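Local atomic coordinates of bromo domain-containing protein (Trypanosoma brucei brucei, PDB entry 5KO4), a protein that is of unknown function but contains a bromodomain, a module that probably binds acetylated lysine residues. Residues T5-K9 with Y57-P62; Q10-I14 with L100-L105; P35-I41 with Y77-R81; L49-R53 with F65-M69. One frame throughout, in Å; residues are numbered along the deposited sequence.

Overall arrangement
The bromodomain bundle is held differently at its middle and its ends. Contact 4 is the buried one, joining helices 47-55 and 62-80 by apolar packing beside a salt bridge. Contact 2 is partly buried and pairs the first helix, 8-21, with the last, 85-104, mostly through aliphatic side chains. Contact 1 lies at the surface; it too uses helix 8-21, but its chemistry is aromatic rings against a loop backbone. It touches contact 2 through F7 and L105 and contact 4 through Y59 and D68. Contact 3 shares helix 62-80 with contact 4 yet sits beyond the chain's centre from contacts 1 and 2, where tyrosines tie a long loop down.

Contact 1 (T5-K9 with Y57-P62); sequences TSFYK and YEYTSP. With SO4 (sulfate ion), chain C.
F7 and Y8, at the start of helix 8-21, lay their rings against the loop Y57-P62; in the left-handed four-helix bundle of a bromodomain these parts are the beginning of the first helix and the loop joining helix 47-55 to helix 62-80. The tight part is built round F7. As the N-cap residue it precedes the first helical turn and can hold CG between its backbone N and carbonyl carbon (chi1 61°), which directs the ring onto the loop. P62 CD lies 3.9 Å from the centroid of the F7 ring, nearly on the ring normal, in a CH-pi contact that suits the polarised CD of a proline. S61 C covers the same face nearer the rim, F7 CZ comes within 3.4 Å of S61 N, and Y8 CD1 covers the opposite face. Y8 adds a polar grip: its OH donates a short bond of 2.5 Å to Y59 O, in the carbonyl plane and on a lone pair. Tyrosine suits this place because its ring packs while its hydroxyl serves the backbone. The hydroxyl of Y59 itself turns to D68 of helix 62-80. The looser side belongs to Y57, an exposed residue whose positive phi closes a Schellman motif ending helix 47-55. Its edge points at the face of Y8, T-shaped with planes 77° apart, and Y57 CD1 reaches Y8 CE2 at 3.9 Å. At the N-terminal end of helix 8-21, away from Y57, K9 N donates to O4 of a sulfate ion, probably from the crystallisation liquor, at 2.9 Å and 170°.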
loop_
_atom_site.group_PDB
_atom_site.type_symbol
_atom_site.label_atom_id
_atom_site.label_comp_id
_atom_site.label_asym_id
_atom_site.label_seq_id
_atom_site.Cartn_x
_atom_site.Cartn_y
_atom_site.Cartn_z
ATOM N N THR A 5 -21.855 -2.615 31.129
ATOM C CA THR A 5 -20.594 -3.270 31.468
ATOM C C THR A 5 -19.425 -2.468 30.895
ATOM O O THR A 5 -19.542 -1.901 29.809
ATOM C CB THR A 5 -20.577 -4.720 30.961
ATOM O OG1 THR A 5 -20.550 -4.720 29.528
ATOM C CG2 THR A 5 -21.772 -5.525 31.456
ATOM N N SER A 6 -18.293 -2.441 31.612
ATOM C CA SER A 6 -17.133 -1.668 31.177
ATOM C C SER A 6 -16.473 -2.308 29.966
ATOM O O SER A 6 -16.637 -3.502 29.720
ATOM C CB SER A 6 -16.132 -1.521 32.310
ATOM O OG SER A 6 -15.690 -2.772 32.800
ATOM N N PHE A 7 -15.772 -1.503 29.170
ATOM C CA PHE A 7 -15.212 -2.030 27.932
ATOM C C PHE A 7 -13.934 -1.310 27.448
ATOM O O PHE A 7 -13.271 -1.853 26.579
ATOM C CB PHE A 7 -16.272 -1.960 26.821
ATOM C CG PHE A 7 -16.745 -0.568 26.500
ATOM C CD1 PHE A 7 -17.749 0.031 27.244
ATOM C CD2 PHE A 7 -16.218 0.131 25.427
ATOM C CE1 PHE A 7 -18.189 1.319 26.933
ATOM C CE2 PHE A 7 -16.658 1.413 25.125
ATOM C CZ PHE A 7 -17.616 2.008 25.898
ATOM N N TYR A 8 -13.591 -0.107 27.942
ATOM C CA TYR A 8 -12.426 0.605 27.388
ATOM C C TYR A 8 -11.120 -0.176 27.562
ATOM O O TYR A 8 -10.287 -0.190 26.650
ATOM C CB TYR A 8 -12.271 1.993 28.014
ATOM C CG TYR A 8 -12.923 3.073 27.190
ATOM C CD1 TYR A 8 -14.301 3.200 27.140
ATOM C CD2 TYR A 8 -12.167 3.900 26.374
ATOM C CE1 TYR A 8 -14.911 4.182 26.357
ATOM C CE2 TYR A 8 -12.764 4.868 25.572
ATOM C CZ TYR A 8 -14.136 4.993 25.553
ATOM O OH TYR A 8 -14.700 5.960 24.749
ATOM N N LYS A 9 -10.926 -0.800 28.718
ATOM C CA LYS A 9 -9.725 -1.578 28.965
ATOM C C LYS A 9 -9.548 -2.648 27.881
ATOM O O LYS A 9 -8.457 -2.805 27.339
ATOM C CB LYS A 9 -9.801 -2.230 30.356
ATOM C CG LYS A 9 -8.599 -3.094 30.700
ATOM C CD LYS A 9 -8.722 -3.662 32.094
ATOM C CE LYS A 9 -7.640 -4.675 32.378
ATOM N NZ LYS A 9 -7.693 -5.146 33.785
ATOM N N TYR A 57 -12.541 9.540 24.295
ATOM C CA TYR A 57 -13.796 8.951 24.772
ATOM C C TYR A 57 -14.925 9.043 23.740
ATOM O O TYR A 57 -16.085 9.214 24.124
ATOM C CB TYR A 57 -14.285 9.633 26.066
ATOM C CG TYR A 57 -13.451 9.402 27.294
ATOM C CD1 TYR A 57 -13.165 8.111 27.732
ATOM C CD2 TYR A 57 -13.150 10.450 28.152
ATOM C CE1 TYR A 57 -12.486 7.886 28.924
ATOM C CE2 TYR A 57 -12.510 10.234 29.363
ATOM C CZ TYR A 57 -12.177 8.953 29.747
ATOM O OH TYR A 57 -11.541 8.746 30.937
ATOM N N GLU A 58 -14.612 8.893 22.451
ATOM C CA GLU A 58 -15.642 9.034 21.424
ATOM C C GLU A 58 -16.521 7.756 21.324
ATOM O O GLU A 58 -17.571 7.797 20.694
ATOM C CB GLU A 58 -15.019 9.362 20.070
ATOM C CG GLU A 58 -14.333 10.723 20.018
ATOM C CD GLU A 58 -13.840 11.107 18.629
ATOM O OE1 GLU A 58 -14.427 10.609 17.654
ATOM O OE2 GLU A 58 -12.805 11.811 18.513
ATOM N N TYR A 59 -16.103 6.643 21.949
ATOM C CA TYR A 59 -16.871 5.405 21.967
ATOM C C TYR A 59 -17.703 5.337 23.235
ATOM O O TYR A 59 -17.168 5.495 24.337
ATOM C CB TYR A 59 -15.925 4.208 21.869
ATOM C CG TYR A 59 -15.134 4.216 20.584
ATOM C CD1 TYR A 59 -15.771 4.163 19.353
ATOM C CD2 TYR A 59 -13.742 4.222 20.595
ATOM C CE1 TYR A 59 -15.053 4.202 18.165
ATOM C CE2 TYR A 59 -13.012 4.265 19.411
ATOM C CZ TYR A 59 -13.669 4.255 18.196
ATOM O OH TYR A 59 -12.952 4.261 17.024
ATOM N N THR A 60 -19.014 5.169 23.092
ATOM C CA THR A 60 -19.893 5.079 24.247
ATOM C C THR A 60 -20.381 3.665 24.454
ATOM O O THR A 60 -21.055 3.398 25.440
ATOM C CB THR A 60 -21.067 6.038 24.115
ATOM O OG1 THR A 60 -21.896 5.612 23.034
ATOM C CG2 THR A 60 -20.614 7.466 23.901
ATOM N N SER A 61 -20.001 2.747 23.562
ATOM C CA SER A 61 -20.332 1.346 23.707
ATOM C C SER A 61 -19.331 0.539 22.915
ATOM O O SER A 61 -18.686 1.062 22.000
ATOM C CB SER A 61 -21.738 1.077 23.195
ATOM O OG SER A 61 -21.736 1.044 21.781
ATOM N N PRO A 62 -19.145 -0.746 23.243
ATOM C CA PRO A 62 -18.182 -1.539 22.481
ATOM C C PRO A 62 -18.551 -1.683 21.003
ATOM O O PRO A 62 -17.655 -1.813 20.175
ATOM C CB PRO A 62 -18.178 -2.903 23.168
ATOM C CG PRO A 62 -19.212 -2.870 24.180
ATOM C CD PRO A 62 -19.759 -1.508 24.346
HETATM S S SO4 C . -12.532 0.365 32.148
HETATM O O1 SO4 C . -13.048 -0.432 33.284
HETATM O O2 SO4 C . -11.102 0.552 32.397
HETATM O O3 SO4 C . -13.238 1.620 32.087
HETATM O O4 SO4 C . -12.754 -0.380 30.896
#

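Contact 2 (Q10-I14 with L100-L105); sequences QCRSI and LFVTEL
I14 supplies most of the apolar contact between helix 10-14 and helix 100-104. Its CG1 lies 3.8 Å from L100 CB, the two side chains sliding past each other in opposite directions. I14 CD1 reaches the edge of the F101 ring, 3.9 Å from CD1, and also touches L105. A branched side chain suits this place because CG2 meets the same ring while CG1 and CD1 fill the space between the helices. L105 spreads over the neighbouring turn, with its CD2 3.7 Å from Q10 CB and close to C11 SG. E104 and S13 carry the polar part. With CG anti to its carbonyl carbon (chi1 -63°) and the chain extended beyond it, E104 carries its carboxylate back over helix 10-14, where OE1 rests 3.5 Å from Q10 CG. No direct hydrogen bond crosses the contact. Instead, in one of the two modelled conformers of S13, a water donates to S13 OG and, at 2.6 Å, to E104 OE2, while S13 OG donates to Q10 O within its own helix. F101 and L105 also pack on I66 of helix 62-80. The segments run nearly antiparallel, at 153°; such pairing of first and last helices is characteristic of the bromodomain four-helix bundle.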
loop_
_atom_site.group_PDB
_atom_site.type_symbol
_atom_site.label_atom_id
_atom_site.label_comp_id
_atom_site.label_asym_id
_atom_site.label_seq_id
_atom_site.Cartn_x
_atom_site.Cartn_y
_atom_site.Cartn_z
ATOM N N GLN A 10 -10.636 -3.344 27.539
ATOM C CA GLN A 10 -10.580 -4.421 26.558
ATOM C C GLN A 10 -10.405 -3.857 25.153
ATOM O O GLN A 10 -9.658 -4.429 24.360
ATOM C CB GLN A 10 -11.829 -5.294 26.633
ATOM C CG GLN A 10 -11.896 -6.154 27.915
ATOM C CD GLN A 10 -12.230 -5.352 29.150
ATOM O OE1 GLN A 10 -12.983 -4.399 29.092
ATOM N NE2 GLN A 10 -11.693 -5.733 30.295
ATOM N N CYS A 11 -11.046 -2.739 24.832
ATOM C CA CYS A 11 -10.875 -2.169 23.504
ATOM C C CYS A 11 -9.441 -1.716 23.306
ATOM O O CYS A 11 -8.856 -1.954 22.244
ATOM C CB CYS A 11 -11.843 -1.022 23.283
ATOM S SG CYS A 11 -13.585 -1.528 23.230
ATOM N N ARG A 12 -8.849 -1.079 24.316
ATOM C CA ARG A 12 -7.455 -0.672 24.221
ATOM C C ARG A 12 -6.554 -1.893 23.988
ATOM O O ARG A 12 -5.647 -1.842 23.154
ATOM C CB ARG A 12 -7.014 0.031 25.504
ATOM C CG ARG A 12 -5.567 0.489 25.443
ATOM C CD ARG A 12 -5.107 1.127 26.733
ATOM N NE ARG A 12 -5.884 2.313 27.049
ATOM C CZ ARG A 12 -5.691 3.511 26.504
ATOM N NH1 ARG A 12 -4.729 3.693 25.601
ATOM N NH2 ARG A 12 -6.452 4.535 26.858
ATOM N N SER A 13 -6.761 -2.981 24.739
ATOM C CA SER A 13 -5.893 -4.145 24.576
ATOM C C SER A 13 -6.077 -4.791 23.186
ATOM O O SER A 13 -5.083 -5.173 22.567
ATOM C CB SER A 13 -6.130 -5.166 25.688
ATOM O OG SER A 13 -7.380 -5.825 25.599
ATOM N N ILE A 14 -7.306 -4.839 22.659
ATOM C CA ILE A 14 -7.537 -5.421 21.338
ATOM C C ILE A 14 -6.883 -4.556 20.270
ATOM O O ILE A 14 -6.237 -5.077 19.363
ATOM C CB ILE A 14 -9.039 -5.623 21.061
ATOM C CG1 ILE A 14 -9.619 -6.680 22.036
ATOM C CG2 ILE A 14 -9.262 -6.050 19.607
ATOM C CD1 ILE A 14 -11.106 -6.711 22.109
ATOM N N LEU A 100 -11.165 -12.077 19.718
ATOM C CA LEU A 100 -11.075 -11.356 20.983
ATOM C C LEU A 100 -12.392 -10.656 21.341
ATOM O O LEU A 100 -12.738 -10.661 22.513
ATOM C CB LEU A 100 -9.945 -10.339 20.923
ATOM C CG LEU A 100 -8.559 -10.932 20.690
ATOM C CD1 LEU A 100 -7.511 -9.841 20.534
ATOM C CD2 LEU A 100 -8.169 -11.883 21.802
ATOM N N PHE A 101 -13.161 -10.140 20.358
ATOM C CA PHE A 101 -14.439 -9.484 20.695
ATOM C C PHE A 101 -15.376 -10.449 21.396
ATOM O O PHE A 101 -16.074 -10.044 22.319
ATOM C CB PHE A 101 -15.170 -8.959 19.463
ATOM C CG PHE A 101 -14.478 -7.960 18.580
ATOM C CD1 PHE A 101 -13.595 -7.025 19.109
ATOM C CD2 PHE A 101 -14.798 -7.868 17.242
ATOM C CE1 PHE A 101 -12.976 -6.087 18.286
ATOM C CE2 PHE A 101 -14.221 -6.897 16.436
ATOM C CZ PHE A 101 -13.309 -6.015 16.958
ATOM N N VAL A 102 -15.490 -11.683 20.880
ATOM C CA VAL A 102 -16.402 -12.695 21.460
ATOM C C VAL A 102 -16.034 -12.975 22.898
ATOM O O VAL A 102 -16.913 -13.091 23.746
ATOM C CB VAL A 102 -16.425 -14.032 20.657
ATOM C CG1 VAL A 102 -17.117 -13.866 19.326
ATOM C CG2 VAL A 102 -15.026 -14.615 20.484
ATOM N N THR A 103 -14.734 -13.114 23.159
ATOM C CA THR A 103 -14.178 -13.485 24.449
ATOM C C THR A 103 -14.173 -12.319 25.458
ATOM O O THR A 103 -14.427 -12.550 26.636
ATOM C CB THR A 103 -12.747 -13.985 24.229
ATOM O OG1 THR A 103 -12.726 -14.811 23.058
ATOM C CG2 THR A 103 -12.216 -14.765 25.410
ATOM N N GLU A 104 -13.812 -11.093 25.012
ATOM C CA GLU A 104 -13.616 -9.930 25.898
ATOM C C GLU A 104 -14.784 -8.956 25.943
ATOM O O GLU A 104 -14.934 -8.271 26.949
ATOM C CB GLU A 104 -12.395 -9.140 25.440
ATOM C CG GLU A 104 -11.110 -9.908 25.530
ATOM C CD GLU A 104 -9.922 -9.021 25.259
ATOM O OE1 GLU A 104 -9.687 -8.075 26.044
ATOM O OE2 GLU A 104 -9.310 -9.188 24.187
ATOM N N LEU A 105 -15.477 -8.751 24.817
ATOM C CA LEU A 105 -16.583 -7.790 24.720
ATOM C C LEU A 105 -17.895 -8.543 24.569
ATOM O O LEU A 105 -18.761 -8.428 25.423
ATOM C CB LEU A 105 -16.392 -6.854 23.517
ATOM C CG LEU A 105 -15.070 -6.100 23.444
ATOM C CD1 LEU A 105 -14.953 -5.357 22.138
ATOM C CD2 LEU A 105 -14.916 -5.146 24.619
HETATM O O HOH W 1 -6.891 -8.291 23.899
#

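Contact 3 (P35-I41 with Y77-R81); sequences PDYRMII and YDYNR
Y37 and Y79 both set CG anti to the backbone N (chi1 -158° and -177°), which swings the two rings into the gap between the short helix 37-40 and the end of helix 62-80. Y37 CD1 rests over one face of the Y79 ring, towards its rim and 3.5 Å from Y79 CE1. The planes lie 44° apart, so the pair is an oblique one. Beyond Y37 the Y79 ring reaches the backbone, where its OH donates to P35 O at 2.7 Å, in the carbonyl plane and on a lone pair. A tyrosine is apt here, being long enough to span the gap and polar only at its far end. P35 also brings CD to 3.7 Å from Y79 OH. Segment 35-41 belongs to the long ZA loop of the bromodomain fold, between helices 8-21 and 47-55, and is tied here to helix 62-80. In this family the acetyl-lysine pocket lies at this end of the bundle, and N80, which closes the YDYN run, probably corresponds to the asparagine that recognises the ligand. Isoleucines complete the apolar seam: I41 CD1 packs 3.7 Å from D78 CB and more loosely against Y79 CB, while I40 CG2 lies 4.3 Å from Y79 CD1. The carboxylate of D78 turns to Q74 of its own helix. P85 of the second subunit packs on both D36 and Y79.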
loop_
_atom_site.group_PDB
_atom_site.type_symbol
_atom_site.label_atom_id
_atom_site.label_comp_id
_atom_site.label_asym_id
_atom_site.label_seq_id
_atom_site.Cartn_x
_atom_site.Cartn_y
_atom_site.Cartn_z
ATOM N N PRO A 35 -3.889 6.340 -4.569
ATOM C CA PRO A 35 -4.606 6.665 -5.816
ATOM C C PRO A 35 -6.080 6.267 -5.777
ATOM O O PRO A 35 -6.415 5.151 -5.371
ATOM C CB PRO A 35 -3.841 5.885 -6.893
ATOM C CG PRO A 35 -2.896 4.994 -6.164
ATOM C CD PRO A 35 -2.647 5.595 -4.835
ATOM N N ASP A 36 -6.966 7.230 -6.120
ATOM C CA ASP A 36 -8.421 7.057 -6.183
ATOM C C ASP A 36 -9.038 6.603 -4.842
ATOM O O ASP A 36 -10.161 6.100 -4.839
ATOM C CB ASP A 36 -8.799 6.031 -7.273
ATOM C CG ASP A 36 -8.303 6.371 -8.664
ATOM O OD1 ASP A 36 -8.274 7.568 -9.002
ATOM O OD2 ASP A 36 -7.990 5.425 -9.432
ATOM N N TYR A 37 -8.348 6.798 -3.712
ATOM C CA TYR A 37 -8.842 6.243 -2.452
ATOM C C TYR A 37 -10.185 6.835 -2.044
ATOM O O TYR A 37 -11.095 6.084 -1.697
ATOM C CB TYR A 37 -7.838 6.433 -1.316
ATOM C CG TYR A 37 -8.059 5.462 -0.191
ATOM C CD1 TYR A 37 -7.520 4.184 -0.236
ATOM C CD2 TYR A 37 -8.921 5.765 0.854
ATOM C CE1 TYR A 37 -7.781 3.252 0.762
ATOM C CE2 TYR A 37 -9.212 4.836 1.841
ATOM C CZ TYR A 37 -8.625 3.583 1.802
ATOM O OH TYR A 37 -8.946 2.664 2.767
ATOM N N ARG A 38 -10.331 8.157 -2.133
ATOM C CA ARG A 38 -11.580 8.837 -1.728
ATOM C C ARG A 38 -12.722 8.548 -2.711
ATOM O O ARG A 38 -13.887 8.657 -2.323
ATOM C CB ARG A 38 -11.369 10.350 -1.602
ATOM C CG ARG A 38 -10.321 10.744 -0.570
ATOM C CD ARG A 38 -10.210 12.257 -0.456
ATOM N NE ARG A 38 -8.951 12.680 0.165
ATOM C CZ ARG A 38 -7.784 12.795 -0.474
ATOM N NH1 ARG A 38 -7.691 12.499 -1.769
ATOM N NH2 ARG A 38 -6.701 13.195 0.180
ATOM N N MET A 39 -12.404 8.166 -3.963
ATOM C CA MET A 39 -13.410 7.793 -4.966
ATOM C C MET A 39 -13.991 6.398 -4.678
ATOM O O MET A 39 -15.150 6.134 -4.988
ATOM C CB MET A 39 -12.769 7.800 -6.372
ATOM C CG MET A 39 -13.746 7.549 -7.500
ATOM S SD MET A 39 -12.935 7.651 -9.114
ATOM C CE MET A 39 -12.441 5.930 -9.338
ATOM N N ILE A 40 -13.177 5.499 -4.128
ATOM C CA ILE A 40 -13.560 4.113 -3.910
ATOM C C ILE A 40 -14.088 3.897 -2.490
ATOM O O ILE A 40 -15.038 3.131 -2.306
ATOM C CB ILE A 40 -12.317 3.206 -4.192
ATOM C CG1 ILE A 40 -11.884 3.322 -5.689
ATOM C CG2 ILE A 40 -12.583 1.740 -3.823
ATOM C CD1 ILE A 40 -12.842 2.669 -6.704
ATOM N N ILE A 41 -13.458 4.527 -1.493
ATOM C CA ILE A 41 -13.764 4.284 -0.074
ATOM C C ILE A 41 -14.474 5.492 0.509
ATOM O O ILE A 41 -13.876 6.562 0.642
ATOM C CB ILE A 41 -12.450 3.972 0.668
ATOM C CG1 ILE A 41 -11.788 2.698 0.080
ATOM C CG2 ILE A 41 -12.682 3.817 2.172
ATOM C CD1 ILE A 41 -12.630 1.431 0.146
ATOM N N TYR A 77 -10.468 -4.656 1.924
ATOM C CA TYR A 77 -11.019 -5.590 0.951
ATOM C C TYR A 77 -11.611 -4.850 -0.217
ATOM O O TYR A 77 -11.448 -5.280 -1.357
ATOM C CB TYR A 77 -12.070 -6.517 1.576
ATOM C CG TYR A 77 -11.651 -7.213 2.861
ATOM C CD1 TYR A 77 -10.316 -7.507 3.119
ATOM C CD2 TYR A 77 -12.574 -7.467 3.866
ATOM C CE1 TYR A 77 -9.919 -8.070 4.336
ATOM C CE2 TYR A 77 -12.187 -8.024 5.084
ATOM C CZ TYR A 77 -10.852 -8.287 5.326
ATOM O OH TYR A 77 -10.449 -8.817 6.532
ATOM N N ASP A 78 -12.278 -3.738 0.031
ATOM C CA ASP A 78 -12.942 -3.010 -1.044
ATOM C C ASP A 78 -11.932 -2.315 -1.959
ATOM O O ASP A 78 -12.140 -2.290 -3.161
ATOM C CB ASP A 78 -13.919 -1.989 -0.458
ATOM C CG ASP A 78 -15.087 -2.635 0.284
ATOM O OD1 ASP A 78 -15.186 -3.884 0.272
ATOM O OD2 ASP A 78 -15.852 -1.899 0.929
ATOM N N TYR A 79 -10.845 -1.780 -1.418
ATOM C CA TYR A 79 -9.868 -1.058 -2.220
ATOM C C TYR A 79 -8.933 -2.019 -2.971
ATOM O O TYR A 79 -8.685 -1.849 -4.167
ATOM C CB TYR A 79 -9.053 -0.125 -1.310
ATOM C CG TYR A 79 -8.058 0.733 -2.054
ATOM C CD1 TYR A 79 -8.465 1.874 -2.729
ATOM C CD2 TYR A 79 -6.701 0.440 -2.025
ATOM C CE1 TYR A 79 -7.548 2.697 -3.371
ATOM C CE2 TYR A 79 -5.783 1.214 -2.716
ATOM C CZ TYR A 79 -6.202 2.362 -3.364
ATOM O OH TYR A 79 -5.259 3.121 -4.015
ATOM N N ASN A 80 -8.390 -3.013 -2.267
ATOM C CA ASN A 80 -7.413 -3.938 -2.852
ATOM C C ASN A 80 -8.031 -5.198 -3.456
ATOM O O ASN A 80 -7.326 -5.968 -4.113
ATOM C CB ASN A 80 -6.438 -4.357 -1.775
ATOM C CG ASN A 80 -5.693 -3.177 -1.201
ATOM O OD1 ASN A 80 -4.876 -2.568 -1.880
ATOM N ND2 ASN A 80 -6.002 -2.787 0.048
ATOM N N ARG A 81 -9.342 -5.399 -3.230
ATOM C CA ARG A 81 -10.109 -6.609 -3.555
ATOM C C ARG A 81 -9.899 -7.625 -2.454
ATOM O O ARG A 81 -8.881 -7.608 -1.750
ATOM C CB ARG A 81 -9.802 -7.208 -4.933
ATOM C CG ARG A 81 -9.937 -6.210 -6.091
ATOM C CD ARG A 81 -11.327 -5.597 -6.253
ATOM N NE ARG A 81 -12.289 -6.602 -6.707
ATOM C CZ ARG A 81 -13.419 -6.350 -7.358
ATOM N NH1 ARG A 81 -13.759 -5.099 -7.658
ATOM N NH2 ARG A 81 -14.208 -7.348 -7.739
#

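Contact 4 (L49-R53 with F65-M69); sequences LIKAR and FINDM
I50 points into helix 65-69 and meets three of its residues. The CG2 branch, anti to the backbone N, goes to F65, 3.6 Å from CE1, while CG1 leads CD1 the other way, to 3.6 Å from D68 O and 3.7 Å from M69 SD. A beta-branched residue can thus serve two turns of the opposite helix at once. One turn further along, the R53 chain, extended from CG to NE, carries NH1 across to D68, where it donates to OD2 at 3.0 Å in a salt bridge. The carboxylate oxygen lies in the guanidinium plane, but the donor comes from above the carboxylate, 44° out of its plane. The two segments run antiparallel at 167°, as expected of the second and third helices of a bromodomain bundle. A second shell fixes the ion pair: one water accepts from R53 NH1 at 2.7 Å and donates to D68 OD1 at 2.8 Å. D68 is buried, and its OD2 also takes a hydrogen bond from Y59 OH; together with R53 this probably stabilises the negative charge. M69 CG covers one face of the F65 ring, and further out F65 packs on C11, and M69 on V18, both of helix 8-21.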
loop_
_atom_site.group_PDB
_atom_site.type_symbol
_atom_site.label_atom_id
_atom_site.label_comp_id
_atom_site.label_asym_id
_atom_site.label_seq_id
_atom_site.Cartn_x
_atom_site.Cartn_y
_atom_site.Cartn_z
ATOM N N LEU A 49 -6.378 6.663 14.083
ATOM C CA LEU A 49 -7.632 7.393 14.295
ATOM C C LEU A 49 -8.462 6.705 15.383
ATOM O O LEU A 49 -9.007 7.370 16.264
ATOM C CB LEU A 49 -8.425 7.500 12.995
ATOM C CG LEU A 49 -9.738 8.290 13.067
ATOM C CD1 LEU A 49 -9.530 9.682 13.697
ATOM C CD2 LEU A 49 -10.351 8.438 11.692
ATOM N N ILE A 50 -8.515 5.368 15.364
ATOM C CA ILE A 50 -9.236 4.635 16.398
ATOM C C ILE A 50 -8.570 4.874 17.766
ATOM O O ILE A 50 -9.272 5.031 18.759
ATOM C CB ILE A 50 -9.314 3.134 16.040
ATOM C CG1 ILE A 50 -10.121 2.960 14.727
ATOM C CG2 ILE A 50 -9.935 2.315 17.187
ATOM C CD1 ILE A 50 -10.173 1.562 14.201
ATOM N N LYS A 51 -7.237 4.894 17.814
ATOM C CA LYS A 51 -6.531 5.169 19.063
ATOM C C LYS A 51 -6.921 6.553 19.585
ATOM O O LYS A 51 -7.215 6.711 20.768
ATOM C CB LYS A 51 -5.012 5.086 18.834
ATOM C CG LYS A 51 -4.162 5.380 20.063
ATOM C CD LYS A 51 -4.250 4.274 21.104
ATOM C CE LYS A 51 -3.799 4.742 22.461
ATOM N NZ LYS A 51 -2.425 5.303 22.437
ATOM N N ALA A 52 -6.953 7.551 18.699
ATOM C CA ALA A 52 -7.319 8.919 19.099
ATOM C C ALA A 52 -8.766 8.971 19.616
ATOM O O ALA A 52 -9.064 9.673 20.579
ATOM C CB ALA A 52 -7.147 9.869 17.927
ATOM N N ARG A 53 -9.661 8.189 19.008
ATOM C CA ARG A 53 -11.042 8.140 19.441
ATOM C C ARG A 53 -11.161 7.501 20.818
ATOM O O ARG A 53 -11.994 7.939 21.608
ATOM C CB ARG A 53 -11.894 7.392 18.406
ATOM C CG ARG A 53 -12.042 8.238 17.166
ATOM C CD ARG A 53 -12.825 7.600 16.066
ATOM N NE ARG A 53 -13.073 8.598 15.022
ATOM C CZ ARG A 53 -13.822 8.401 13.946
ATOM N NH1 ARG A 53 -14.427 7.237 13.755
ATOM N NH2 ARG A 53 -14.021 9.389 13.079
ATOM N N PHE A 65 -16.810 0.911 18.764
ATOM C CA PHE A 65 -15.396 0.587 18.568
ATOM C C PHE A 65 -15.261 -0.568 17.560
ATOM O O PHE A 65 -14.473 -0.479 16.614
ATOM C CB PHE A 65 -14.768 0.220 19.914
ATOM C CG PHE A 65 -13.404 -0.404 19.814
ATOM C CD1 PHE A 65 -12.279 0.378 19.618
ATOM C CD2 PHE A 65 -13.244 -1.772 19.908
ATOM C CE1 PHE A 65 -11.014 -0.206 19.515
ATOM C CE2 PHE A 65 -11.977 -2.346 19.863
ATOM C CZ PHE A 65 -10.870 -1.559 19.668
ATOM N N ILE A 66 -16.078 -1.619 17.727
ATOM C CA ILE A 66 -16.078 -2.769 16.823
ATOM C C ILE A 66 -16.367 -2.305 15.397
ATOM O O ILE A 66 -15.700 -2.747 14.463
ATOM C CB ILE A 66 -17.101 -3.840 17.298
ATOM C CG1 ILE A 66 -16.563 -4.556 18.569
ATOM C CG2 ILE A 66 -17.406 -4.847 16.181
ATOM C CD1 ILE A 66 -17.619 -5.300 19.336
ATOM N N ASN A 67 -17.337 -1.413 15.222
ATOM C CA ASN A 67 -17.657 -0.907 13.898
ATOM C C ASN A 67 -16.448 -0.284 13.223
ATOM O O ASN A 67 -16.200 -0.544 12.054
ATOM C CB ASN A 67 -18.756 0.117 13.977
ATOM C CG ASN A 67 -20.102 -0.478 14.252
ATOM O OD1 ASN A 67 -20.304 -1.687 14.192
ATOM N ND2 ASN A 67 -20.980 0.327 14.756
ATOM N N ASP A 68 -15.702 0.571 13.944
ATOM C CA ASP A 68 -14.544 1.228 13.323
ATOM C C ASP A 68 -13.418 0.230 13.023
ATOM O O ASP A 68 -12.768 0.334 11.973
ATOM C CB ASP A 68 -14.010 2.349 14.202
ATOM C CG ASP A 68 -14.850 3.599 14.181
ATOM O OD1 ASP A 68 -15.818 3.661 13.377
ATOM O OD2 ASP A 68 -14.567 4.511 14.985
ATOM N N MET A 69 -13.202 -0.760 13.908
ATOM C CA MET A 69 -12.196 -1.775 13.661
ATOM C C MET A 69 -12.535 -2.596 12.432
ATOM O O MET A 69 -11.664 -2.832 11.583
ATOM C CB MET A 69 -12.088 -2.688 14.876
ATOM C CG MET A 69 -11.557 -1.985 16.135
ATOM S SD MET A 69 -9.785 -1.634 16.047
ATOM C CE MET A 69 -9.125 -3.257 16.320
HETATM O O HOH W 2 -16.345 6.157 12.167
#